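Local coordinates for PUM-HD domain-containing protein (Caenorhabditis elegans, PDB 7CGF) that probably binds the 3' untranslated regions of messenger RNAs through its Pumilio repeats, which form the curved RNA-binding domain held here, at residues I270-C273 and L274-A278; V279-K282 and S283-V286; S242-D245 and R246-V250. The protein carries 2 engineered substitutions. All blocks are in the same frame, centred on the assembly; numbering follows the deposited sequence.

Contact 1: I270-C273 and L274-A278; sequences IEKC and LEQGA. With nucleotides of chain B.
The RNA-reading helix 266-276 of a Pumilio repeat carries this contact, where E271 and E275 stand one turn apart with their carboxylates near each other and E271 reads the guanine of G2 of chain B. A single oxygen, E271 OE2, takes both Watson-Crick-edge donors, G2 N1 at 2.7 Å and G2 N2 at 2.9 Å. The glutamate reaches the base with an extended chain. Its other oxygen, OE1, lies 3.0 Å from the oxygen of water 1, which also sits 2.7 Å from E275 OE2; K315 of helix 309-319 forms a salt bridge with that same E275 oxygen.

On the next flank K272 starts with CG anti to its backbone N (chi1 -173°), then bends at chi2 (73°), and this brings it alongside Q276, CE to CG 3.6 Å. K272 NZ and Q276 NE2 both donate to water 2, which hands a proton to E275 OE1 at 3.0 Å. The main charge partner of K272 is E239 on helix 230-240. The helix ends here, its last turn closed by a weak bond from G277 N to C273 O.

With two N-H groups directed at one oxygen, the E271 carboxylate is probably ionised, an arrangement consistent with selection of a guanine edge; an adenine, whose N1 is an acceptor, could not supply the same pair. K315, balancing E275, probably eases the crowding of two like charges.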
ATOM      1  N   ILE A 270       9.334  16.521   6.368  1.00 15.54           N
ATOM      2  CA  ILE A 270       9.800  17.126   7.619  1.00 17.30           C
ATOM      3  C   ILE A 270       8.862  16.762   8.758  1.00 18.06           C
ATOM      4  O   ILE A 270       9.304  16.462   9.869  1.00 17.62           O
ATOM      5  CB  ILE A 270       9.935  18.654   7.498  1.00 16.14           C
ATOM      6  CG1 ILE A 270      10.769  19.037   6.299  1.00 21.48           C
ATOM      7  CG2 ILE A 270      10.568  19.230   8.779  1.00 17.94           C
ATOM      8  CD1 ILE A 270      10.923  20.531   6.161  1.00 24.33           C
ATOM      9  N   GLU A 271       7.550  16.791   8.506  1.00 15.16           N
ATOM     10  CA  GLU A 271       6.605  16.419   9.548  1.00 16.35           C
ATOM     11  C   GLU A 271       6.857  15.000  10.031  1.00 19.59           C
ATOM     12  O   GLU A 271       6.803  14.728  11.235  1.00 20.63           O
ATOM     13  CB  GLU A 271       5.172  16.574   9.044  1.00 22.09           C
ATOM     14  CG  GLU A 271       4.808  18.020   8.789  1.00 19.22           C
ATOM     15  CD  GLU A 271       3.313  18.217   8.577  1.00 24.60           C
ATOM     16  OE1 GLU A 271       2.515  17.482   9.201  1.00 28.83           O
ATOM     17  OE2 GLU A 271       2.941  19.102   7.780  1.00 24.47           O
ATOM     18  N   LYS A 272       7.157  14.088   9.103  1.00 19.46           N
ATOM     19  CA  LYS A 272       7.408  12.707   9.489  1.00 18.90           C
ATOM     20  C   LYS A 272       8.650  12.605  10.361  1.00 19.04           C
ATOM     21  O   LYS A 272       8.685  11.813  11.314  1.00 22.88           O
ATOM     22  CB  LYS A 272       7.550  11.832   8.242  1.00 16.73           C
ATOM     23  CG  LYS A 272       7.645  10.345   8.530  1.00 18.45           C
ATOM     24  CD  LYS A 272       6.306   9.774   8.967  1.00 20.33           C
ATOM     25  CE  LYS A 272       6.427   8.273   9.221  1.00 25.25           C
ATOM     26  NZ  LYS A 272       5.148   7.668   9.674  1.00 27.62           N
ATOM     27  N   CYS A 273       9.689  13.372  10.029  1.00 17.13           N
ATOM     28  CA  CYS A 273      10.882  13.420  10.878  1.00 16.98           C
ATOM     29  C   CYS A 273      10.540  13.846  12.297  1.00 23.23           C
ATOM     30  O   CYS A 273      11.104  13.324  13.269  1.00 21.57           O
ATOM     31  CB  CYS A 273      11.911  14.384  10.302  1.00 19.19           C
ATOM     32  SG  CYS A 273      12.706  13.835   8.776  1.00 19.61           S
ATOM     33  N   LEU A 274       9.641  14.819  12.432  1.00 22.03           N
ATOM     34  CA  LEU A 274       9.313  15.331  13.761  1.00 22.06           C
ATOM     35  C   LEU A 274       8.460  14.346  14.549  1.00 25.69           C
ATOM     36  O   LEU A 274       8.573  14.278  15.778  1.00 27.92           O
ATOM     37  CB  LEU A 274       8.607  16.679  13.631  1.00 21.56           C
ATOM     38  CG  LEU A 274       9.474  17.821  13.107  1.00 20.20           C
ATOM     39  CD1 LEU A 274       8.592  18.938  12.578  1.00 21.47           C
ATOM     40  CD2 LEU A 274      10.434  18.361  14.179  1.00 19.14           C
ATOM     41  N   GLU A 275       7.606  13.582  13.863  1.00 23.79           N
ATOM     42  CA  GLU A 275       6.767  12.581  14.513  1.00 30.06           C
ATOM     43  C   GLU A 275       7.567  11.339  14.897  1.00 27.31           C
ATOM     44  O   GLU A 275       7.337  10.754  15.959  1.00 33.10           O
ATOM     45  CB  GLU A 275       5.604  12.203  13.588  1.00 25.45           C
ATOM     46  CG  GLU A 275       4.720  13.375  13.185  1.00 26.53           C
ATOM     47  CD  GLU A 275       3.800  13.067  12.001  1.00 33.43           C
ATOM     48  OE1 GLU A 275       4.046  12.088  11.258  1.00 34.17           O
ATOM     49  OE2 GLU A 275       2.821  13.816  11.809  1.00 35.50           O
ATOM     50  N   GLN A 276       8.520  10.936  14.058  1.00 31.37           N
ATOM     51  CA  GLN A 276       9.269   9.696  14.253  1.00 35.07           C
ATOM     52  C   GLN A 276      10.638   9.891  14.884  1.00 38.46           C
ATOM     53  O   GLN A 276      11.215   8.916  15.384  1.00 39.00           O
ATOM     54  CB  GLN A 276       9.469   8.982  12.911  1.00 31.42           C
ATOM     55  CG  GLN A 276       8.190   8.466  12.308  1.00 36.53           C
ATOM     56  CD  GLN A 276       7.800   7.117  12.866  1.00 40.94           C
ATOM     57  OE1 GLN A 276       8.651   6.363  13.345  1.00 42.75           O
ATOM     58  NE2 GLN A 276       6.511   6.800  12.808  1.00 41.87           N
ATOM     59  N   GLY A 277      11.177  11.105  14.861  1.00 35.43           N
ATOM     60  CA  GLY A 277      12.556  11.303  15.250  1.00 35.36           C
ATOM     61  C   GLY A 277      12.747  11.380  16.755  1.00 35.51           C
ATOM     62  O   GLY A 277      11.855  11.767  17.510  1.00 36.59           O
ATOM     63  N   ALA A 278      13.946  10.996  17.182  1.00 34.66           N
ATOM     64  CA  ALA A 278      14.326  11.124  18.577  1.00 27.63           C
ATOM     65  C   ALA A 278      14.607  12.581  18.912  1.00 32.49           C
ATOM     66  O   ALA A 278      14.719  13.444  18.036  1.00 29.61           O
ATOM     67  CB  ALA A 278      15.555  10.272  18.879  1.00 29.30           C
TER
ATOM     68  P     G B   2      -6.330  23.493   2.376  1.00 35.12           P
ATOM     69  OP1   G B   2      -7.226  23.065   1.277  1.00 40.63           O
ATOM     70  OP2   G B   2      -6.664  23.084   3.750  1.00 34.12           O
ATOM     71  O5'   G B   2      -4.894  22.895   2.008  1.00 28.52           O
ATOM     72  C5'   G B   2      -4.186  23.361   0.873  1.00 20.67           C
ATOM     73  C4'   G B   2      -2.915  22.576   0.674  1.00 31.25           C
ATOM     74  O4'   G B   2      -2.026  22.804   1.795  1.00 28.50           O
ATOM     75  C3'   G B   2      -3.081  21.068   0.637  1.00 26.49           C
ATOM     76  O3'   G B   2      -3.512  20.622  -0.636  1.00 29.48           O
ATOM     77  C2'   G B   2      -1.693  20.571   1.052  1.00 21.46           C
ATOM     78  O2'   G B   2      -0.773  20.650  -0.026  1.00 23.22           O
ATOM     79  C1'   G B   2      -1.294  21.627   2.083  1.00 22.73           C
ATOM     80  N9    G B   2      -1.586  21.188   3.460  1.00 23.83           N
ATOM     81  C8    G B   2      -2.782  21.154   4.142  1.00 23.38           C
ATOM     82  N7    G B   2      -2.679  20.681   5.356  1.00 27.79           N
ATOM     83  C5    G B   2      -1.328  20.373   5.490  1.00 27.25           C
ATOM     84  C6    G B   2      -0.601  19.830   6.581  1.00 22.65           C
ATOM     85  O6    G B   2      -1.004  19.494   7.698  1.00 25.34           O
ATOM     86  N1    G B   2       0.757  19.695   6.271  1.00 21.61           N
ATOM     87  C2    G B   2       1.326  20.048   5.079  1.00 19.00           C
ATOM     88  N2    G B   2       2.646  19.825   4.976  1.00 19.84           N
ATOM     89  N3    G B   2       0.654  20.542   4.042  1.00 19.81           N
ATOM     90  C4    G B   2      -0.653  20.682   4.333  1.00 21.88           C
TER
HETATM   91  O   HOH W   1       1.805  14.583   9.398  1.00 38.76           O
HETATM   92  O   HOH W   2       4.511   9.210  12.152  1.00 30.43           O

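Contact 2: V279-K282 and S283-V286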
ATOM      1  N   VAL A 279      14.756  12.850  20.212  1.00 32.07           N
ATOM      2  CA  VAL A 279      14.952  14.227  20.651  1.00 27.74           C
ATOM      3  C   VAL A 279      16.156  14.855  19.958  1.00 26.24           C
ATOM      4  O   VAL A 279      16.126  16.037  19.599  1.00 27.86           O
ATOM      5  CB  VAL A 279      15.078  14.288  22.184  1.00 28.07           C
ATOM      6  CG1 VAL A 279      15.359  15.719  22.644  1.00 32.60           C
ATOM      7  CG2 VAL A 279      13.817  13.742  22.832  1.00 34.23           C
ATOM      8  N   TYR A 280      17.229  14.087  19.732  1.00 24.45           N
ATOM      9  CA  TYR A 280      18.404  14.724  19.147  1.00 27.24           C
ATOM     10  C   TYR A 280      18.183  15.102  17.683  1.00 22.16           C
ATOM     11  O   TYR A 280      18.839  16.031  17.188  1.00 24.64           O
ATOM     12  CB  TYR A 280      19.653  13.848  19.317  1.00 30.48           C
ATOM     13  CG  TYR A 280      19.826  12.659  18.385  1.00 29.33           C
ATOM     14  CD1 TYR A 280      18.834  11.702  18.233  1.00 29.50           C
ATOM     15  CD2 TYR A 280      21.006  12.494  17.680  1.00 28.98           C
ATOM     16  CE1 TYR A 280      19.015  10.608  17.387  1.00 29.06           C
ATOM     17  CE2 TYR A 280      21.197  11.407  16.858  1.00 31.32           C
ATOM     18  CZ  TYR A 280      20.198  10.479  16.697  1.00 27.09           C
ATOM     19  OH  TYR A 280      20.389   9.395  15.850  1.00 29.90           O
ATOM     20  N   HIS A 281      17.234  14.447  17.010  1.00 24.35           N
ATOM     21  CA  HIS A 281      16.869  14.837  15.647  1.00 24.05           C
ATOM     22  C   HIS A 281      15.986  16.076  15.643  1.00 23.20           C
ATOM     23  O   HIS A 281      16.164  16.976  14.807  1.00 22.58           O
ATOM     24  CB  HIS A 281      16.133  13.702  14.955  1.00 26.29           C
ATOM     25  CG  HIS A 281      17.010  12.558  14.584  1.00 28.37           C
ATOM     26  ND1 HIS A 281      16.548  11.262  14.518  1.00 32.15           N
ATOM     27  CD2 HIS A 281      18.319  12.511  14.248  1.00 27.89           C
ATOM     28  CE1 HIS A 281      17.536  10.465  14.158  1.00 28.99           C
ATOM     29  NE2 HIS A 281      18.617  11.197  13.981  1.00 28.67           N
ATOM     30  N   LYS A 282      15.017  16.114  16.561  1.00 22.55           N
ATOM     31  CA  LYS A 282      14.205  17.311  16.736  1.00 23.57           C
ATOM     32  C   LYS A 282      15.075  18.515  17.061  1.00 26.44           C
ATOM     33  O   LYS A 282      14.829  19.621  16.569  1.00 25.04           O
ATOM     34  CB  LYS A 282      13.171  17.080  17.839  1.00 25.62           C
ATOM     35  CG  LYS A 282      12.108  16.042  17.514  1.00 28.66           C
ATOM     36  CD  LYS A 282      11.365  15.624  18.776  1.00 33.26           C
ATOM     37  CE  LYS A 282      10.310  14.595  18.471  1.00 33.84           C
ATOM     38  NZ  LYS A 282       9.502  14.242  19.676  1.00 36.49           N
ATOM     39  N   SER A 283      16.122  18.313  17.868  1.00 23.02           N
ATOM     40  CA  SER A 283      17.046  19.398  18.191  1.00 24.72           C
ATOM     41  C   SER A 283      17.724  19.957  16.940  1.00 24.59           C
ATOM     42  O   SER A 283      17.941  21.169  16.834  1.00 24.03           O
ATOM     43  CB  SER A 283      18.083  18.889  19.208  1.00 28.81           C
ATOM     44  OG  SER A 283      19.150  19.797  19.408  1.00 40.85           O
ATOM     45  N   MET A 284      18.084  19.091  15.987  1.00 23.44           N
ATOM     46  CA  MET A 284      18.717  19.567  14.760  1.00 21.99           C
ATOM     47  C   MET A 284      17.760  20.408  13.922  1.00 21.49           C
ATOM     48  O   MET A 284      18.161  21.436  13.360  1.00 20.44           O
ATOM     49  CB  MET A 284      19.231  18.385  13.947  1.00 22.32           C
ATOM     50  CG  MET A 284      20.337  17.642  14.664  1.00 25.84           C
ATOM     51  SD  MET A 284      20.733  16.131  13.807  1.00 30.90           S
ATOM     52  CE  MET A 284      21.174  16.832  12.215  1.00 26.85           C
ATOM     53  N   ILE A 285      16.503  19.967  13.807  1.00 21.22           N
ATOM     54  CA  ILE A 285      15.512  20.703  13.021  1.00 18.36           C
ATOM     55  C   ILE A 285      15.175  22.027  13.699  1.00 23.42           C
ATOM     56  O   ILE A 285      15.152  23.079  13.051  1.00 21.41           O
ATOM     57  CB  ILE A 285      14.254  19.844  12.799  1.00 21.80           C
ATOM     58  CG1 ILE A 285      14.605  18.591  11.998  1.00 21.28           C
ATOM     59  CG2 ILE A 285      13.154  20.652  12.089  1.00 25.81           C
ATOM     60  CD1 ILE A 285      13.482  17.547  11.962  1.00 22.44           C
ATOM     61  N   VAL A 286      14.938  21.998  15.016  1.00 22.85           N
ATOM     62  CA  VAL A 286      14.670  23.234  15.761  1.00 23.03           C
ATOM     63  C   VAL A 286      15.838  24.212  15.641  1.00 25.99           C
ATOM     64  O   VAL A 286      15.642  25.417  15.425  1.00 26.32           O
ATOM     65  CB  VAL A 286      14.349  22.915  17.232  1.00 24.13           C
ATOM     66  CG1 VAL A 286      14.281  24.200  18.049  1.00 26.08           C
ATOM     67  CG2 VAL A 286      13.031  22.165  17.337  1.00 27.90           C
TER
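Residues 279-286 form the opening turns of helix 279-290, tied by i to i+4 bonds of uneven strength: M284 N to Y280 O is weak at 3.4 Å, while V286 N to K282 O is short at 2.8 Å and nearly straight (172°). The loosely held Y280 carbonyl has M284 beside it, with CG 3.3 Å from Y280 O. From there the methionine runs on so that its SD lies at the edge of the H281 imidazole, close to the ring plane and 4.4 Å from CD2. One face of that imidazole is taken by Y280, whose CE1 stands 3.4 Å above the ring plane, over its centre. Two residues on, V286 places CG2 beside its own backbone N, anti to the carbonyl carbon, a placement that sets it 3.2 Å from K282 O. I285 does much the same with CG1, 3.6 Å from H281 O.

The Y280 and H281 end faces helix 243-255: Y280 OH bonds to E243 OE2, and M284 touches T251. I285 leans back on C273 and L274 of helix 266-276. Across the helix, K282 NZ reaches Q319 O, and V286 packs on E327 and L328 of helix 322-332, so that this helix is wedged between its counterparts in the chain before and after it.

Contact 3: S242-D245 and R246-V250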
ATOM      1  N   SER A 242      17.055   2.423   9.214  1.00 22.59           N
ATOM      2  CA  SER A 242      17.967   2.368  10.343  1.00 24.92           C
ATOM      3  C   SER A 242      18.086   3.737  11.002  1.00 29.02           C
ATOM      4  O   SER A 242      17.674   4.767  10.463  1.00 22.03           O
ATOM      5  CB  SER A 242      19.347   1.893   9.901  1.00 23.86           C
ATOM      6  OG  SER A 242      20.000   2.848   9.076  1.00 24.84           O
ATOM      7  N   GLU A 243      18.680   3.741  12.193  1.00 27.02           N
ATOM      8  CA  GLU A 243      18.978   5.005  12.844  1.00 20.90           C
ATOM      9  C   GLU A 243      19.896   5.858  11.977  1.00 23.78           C
ATOM     10  O   GLU A 243      19.755   7.088  11.929  1.00 26.18           O
ATOM     11  CB  GLU A 243      19.601   4.729  14.215  1.00 28.26           C
ATOM     12  CG  GLU A 243      19.766   5.959  15.078  1.00 27.66           C
ATOM     13  CD  GLU A 243      18.443   6.564  15.499  1.00 29.98           C
ATOM     14  OE1 GLU A 243      17.444   5.824  15.573  1.00 30.39           O
ATOM     15  OE2 GLU A 243      18.403   7.792  15.749  1.00 36.63           O
ATOM     16  N   GLU A 244      20.850   5.227  11.287  1.00 22.89           N
ATOM     17  CA  GLU A 244      21.715   5.972  10.379  1.00 27.48           C
ATOM     18  C   GLU A 244      20.921   6.577   9.226  1.00 25.55           C
ATOM     19  O   GLU A 244      21.208   7.704   8.792  1.00 21.17           O
ATOM     20  CB  GLU A 244      22.826   5.073   9.834  1.00 24.30           C
ATOM     21  CG  GLU A 244      23.877   5.854   9.056  1.00 34.30           C
ATOM     22  CD  GLU A 244      24.854   4.974   8.297  1.00 46.40           C
ATOM     23  OE1 GLU A 244      24.836   3.738   8.492  1.00 47.99           O
ATOM     24  OE2 GLU A 244      25.644   5.529   7.502  1.00 51.04           O
ATOM     25  N   ASP A 245      19.948   5.824   8.689  1.00 25.10           N
ATOM     26  CA  ASP A 245      19.084   6.371   7.645  1.00 20.88           C
ATOM     27  C   ASP A 245      18.369   7.619   8.133  1.00 21.25           C
ATOM     28  O   ASP A 245      18.314   8.628   7.418  1.00 20.29           O
ATOM     29  CB  ASP A 245      18.048   5.344   7.195  1.00 19.46           C
ATOM     30  CG  ASP A 245      18.663   4.164   6.481  1.00 22.41           C
ATOM     31  OD1 ASP A 245      19.678   4.346   5.762  1.00 25.38           O
ATOM     32  OD2 ASP A 245      18.095   3.065   6.636  1.00 21.87           O
ATOM     33  N   ARG A 246      17.822   7.572   9.354  1.00 22.00           N
ATOM     34  CA  ARG A 246      17.144   8.752   9.883  1.00 23.03           C
ATOM     35  C   ARG A 246      18.128   9.887  10.123  1.00 25.00           C
ATOM     36  O   ARG A 246      17.816  11.048   9.844  1.00 21.99           O
ATOM     37  CB  ARG A 246      16.380   8.413  11.162  1.00 22.19           C
ATOM     38  CG  ARG A 246      15.013   7.802  10.920  1.00 23.68           C
ATOM     39  CD  ARG A 246      14.277   7.496  12.207  1.00 25.94           C
ATOM     40  NE  ARG A 246      14.987   6.509  13.019  1.00 25.08           N
ATOM     41  CZ  ARG A 246      14.951   5.207  12.768  1.00 30.51           C
ATOM     42  NH1 ARG A 246      14.245   4.757  11.735  1.00 24.95           N
ATOM     43  NH2 ARG A 246      15.619   4.355  13.539  1.00 28.16           N
ATOM     44  N   MET A 247      19.338   9.574  10.613  1.00 20.68           N
ATOM     45  CA  MET A 247      20.332  10.627  10.792  1.00 24.44           C
ATOM     46  C   MET A 247      20.682  11.284   9.462  1.00 23.22           C
ATOM     47  O   MET A 247      20.747  12.516   9.366  1.00 22.13           O
ATOM     48  CB  MET A 247      21.583  10.066  11.484  1.00 24.91           C
ATOM     49  CG  MET A 247      22.771  11.023  11.524  1.00 27.83           C
ATOM     50  SD  MET A 247      22.363  12.546  12.401  1.00 40.56           S
ATOM     51  CE  MET A 247      21.554  11.899  13.788  1.00 34.52           C
ATOM     52  N   VAL A 248      20.881  10.484   8.410  1.00 20.93           N
ATOM     53  CA  VAL A 248      21.222  11.076   7.125  1.00 21.44           C
ATOM     54  C   VAL A 248      20.077  11.959   6.640  1.00 19.60           C
ATOM     55  O   VAL A 248      20.300  13.074   6.142  1.00 19.88           O
ATOM     56  CB  VAL A 248      21.576   9.971   6.110  1.00 23.93           C
ATOM     57  CG1 VAL A 248      21.651  10.539   4.711  1.00 20.98           C
ATOM     58  CG2 VAL A 248      22.911   9.338   6.481  1.00 20.42           C
ATOM     59  N   ILE A 249      18.837  11.486   6.806  1.00 21.99           N
ATOM     60  CA  ILE A 249      17.681  12.242   6.319  1.00 17.88           C
ATOM     61  C   ILE A 249      17.512  13.523   7.122  1.00 19.48           C
ATOM     62  O   ILE A 249      17.349  14.610   6.559  1.00 20.12           O
ATOM     63  CB  ILE A 249      16.413  11.374   6.349  1.00 16.75           C
ATOM     64  CG1 ILE A 249      16.485  10.316   5.240  1.00 15.69           C
ATOM     65  CG2 ILE A 249      15.165  12.232   6.152  1.00 19.55           C
ATOM     66  CD1 ILE A 249      15.386   9.276   5.333  1.00 17.96           C
ATOM     67  N   VAL A 250      17.604  13.422   8.452  1.00 20.42           N
ATOM     68  CA  VAL A 250      17.395  14.600   9.292  1.00 16.69           C
ATOM     69  C   VAL A 250      18.505  15.612   9.077  1.00 20.43           C
ATOM     70  O   VAL A 250      18.266  16.826   9.114  1.00 22.33           O
ATOM     71  CB  VAL A 250      17.281  14.178  10.768  1.00 22.51           C
ATOM     72  CG1 VAL A 250      17.380  15.393  11.697  1.00 20.83           C
ATOM     73  CG2 VAL A 250      15.983  13.412  10.981  1.00 21.37           C
TER
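R246 folds its guanidinium back over the carbonyl of S242, whose O stands 3.5 Å above the plane, over the centre of the group. The bend at chi3 (-62°) turns the arginine tip back toward the start of the helix in this way. At the rim of the same group E243 OE1 lies in the guanidinium plane and receives R246 NH2 at 3.1 Å in a salt bridge, a nearly straight bond. The donor comes in from above the carboxylate plane; the two flat groups are turned 66° apart and the side chains cross at about a right angle. The other nitrogen, NH1, has its own partners just upstream, the carbonyls of I238 and G241, while E243's other oxygen, OE2, faces Y280 OH. With an alanine here, E243 OE1 is likely to lose its charged mate and the I238 and G241 carbonyls the N-H groups R246 offers them.

The residues sit at the N-terminus of helix 243-255, in a Pumilio repeat, and S242 and D245 make a capping box there: D245 N donates to S242 OG at 3.0 Å, and S242 N returns a bond to D245 OD2 at 2.9 Å. That carboxylate oxygen is met on its anti side, 32° out of the carboxylate plane. Behind the cap the main chain settles into regular turns, with M247 N to E243 O at 2.8 Å. V248 places CG2 3.3 Å from E244 O. I249 brings CG1 beside D245 O, while its side chain packs on V237 and I238 of helix 230-240.

Overall arrangement
Contact 3 comes first along the chain, on helix 243-255, followed by contact 1 on helix 266-276 and contact 2 on helix 279-290. Their centres form a compact triangle: contacts 1 and 2 about 9 Å apart, 1 and 3 about 11 Å, 2 and 3 about 12 Å. C273 links all three, its CB against I285 and its SG against I249 and V250, while M247 meets the Y280 and H281 rings. Contact 1 alone holds the RNA; in the other two the nearest atoms lie about 13 Å from it. Helices 243-255 and 279-290 thus back the RNA-reading helix within the superhelical stack of Pumilio repeats, contact 3 lying in the repeat before that of contacts 1 and 2.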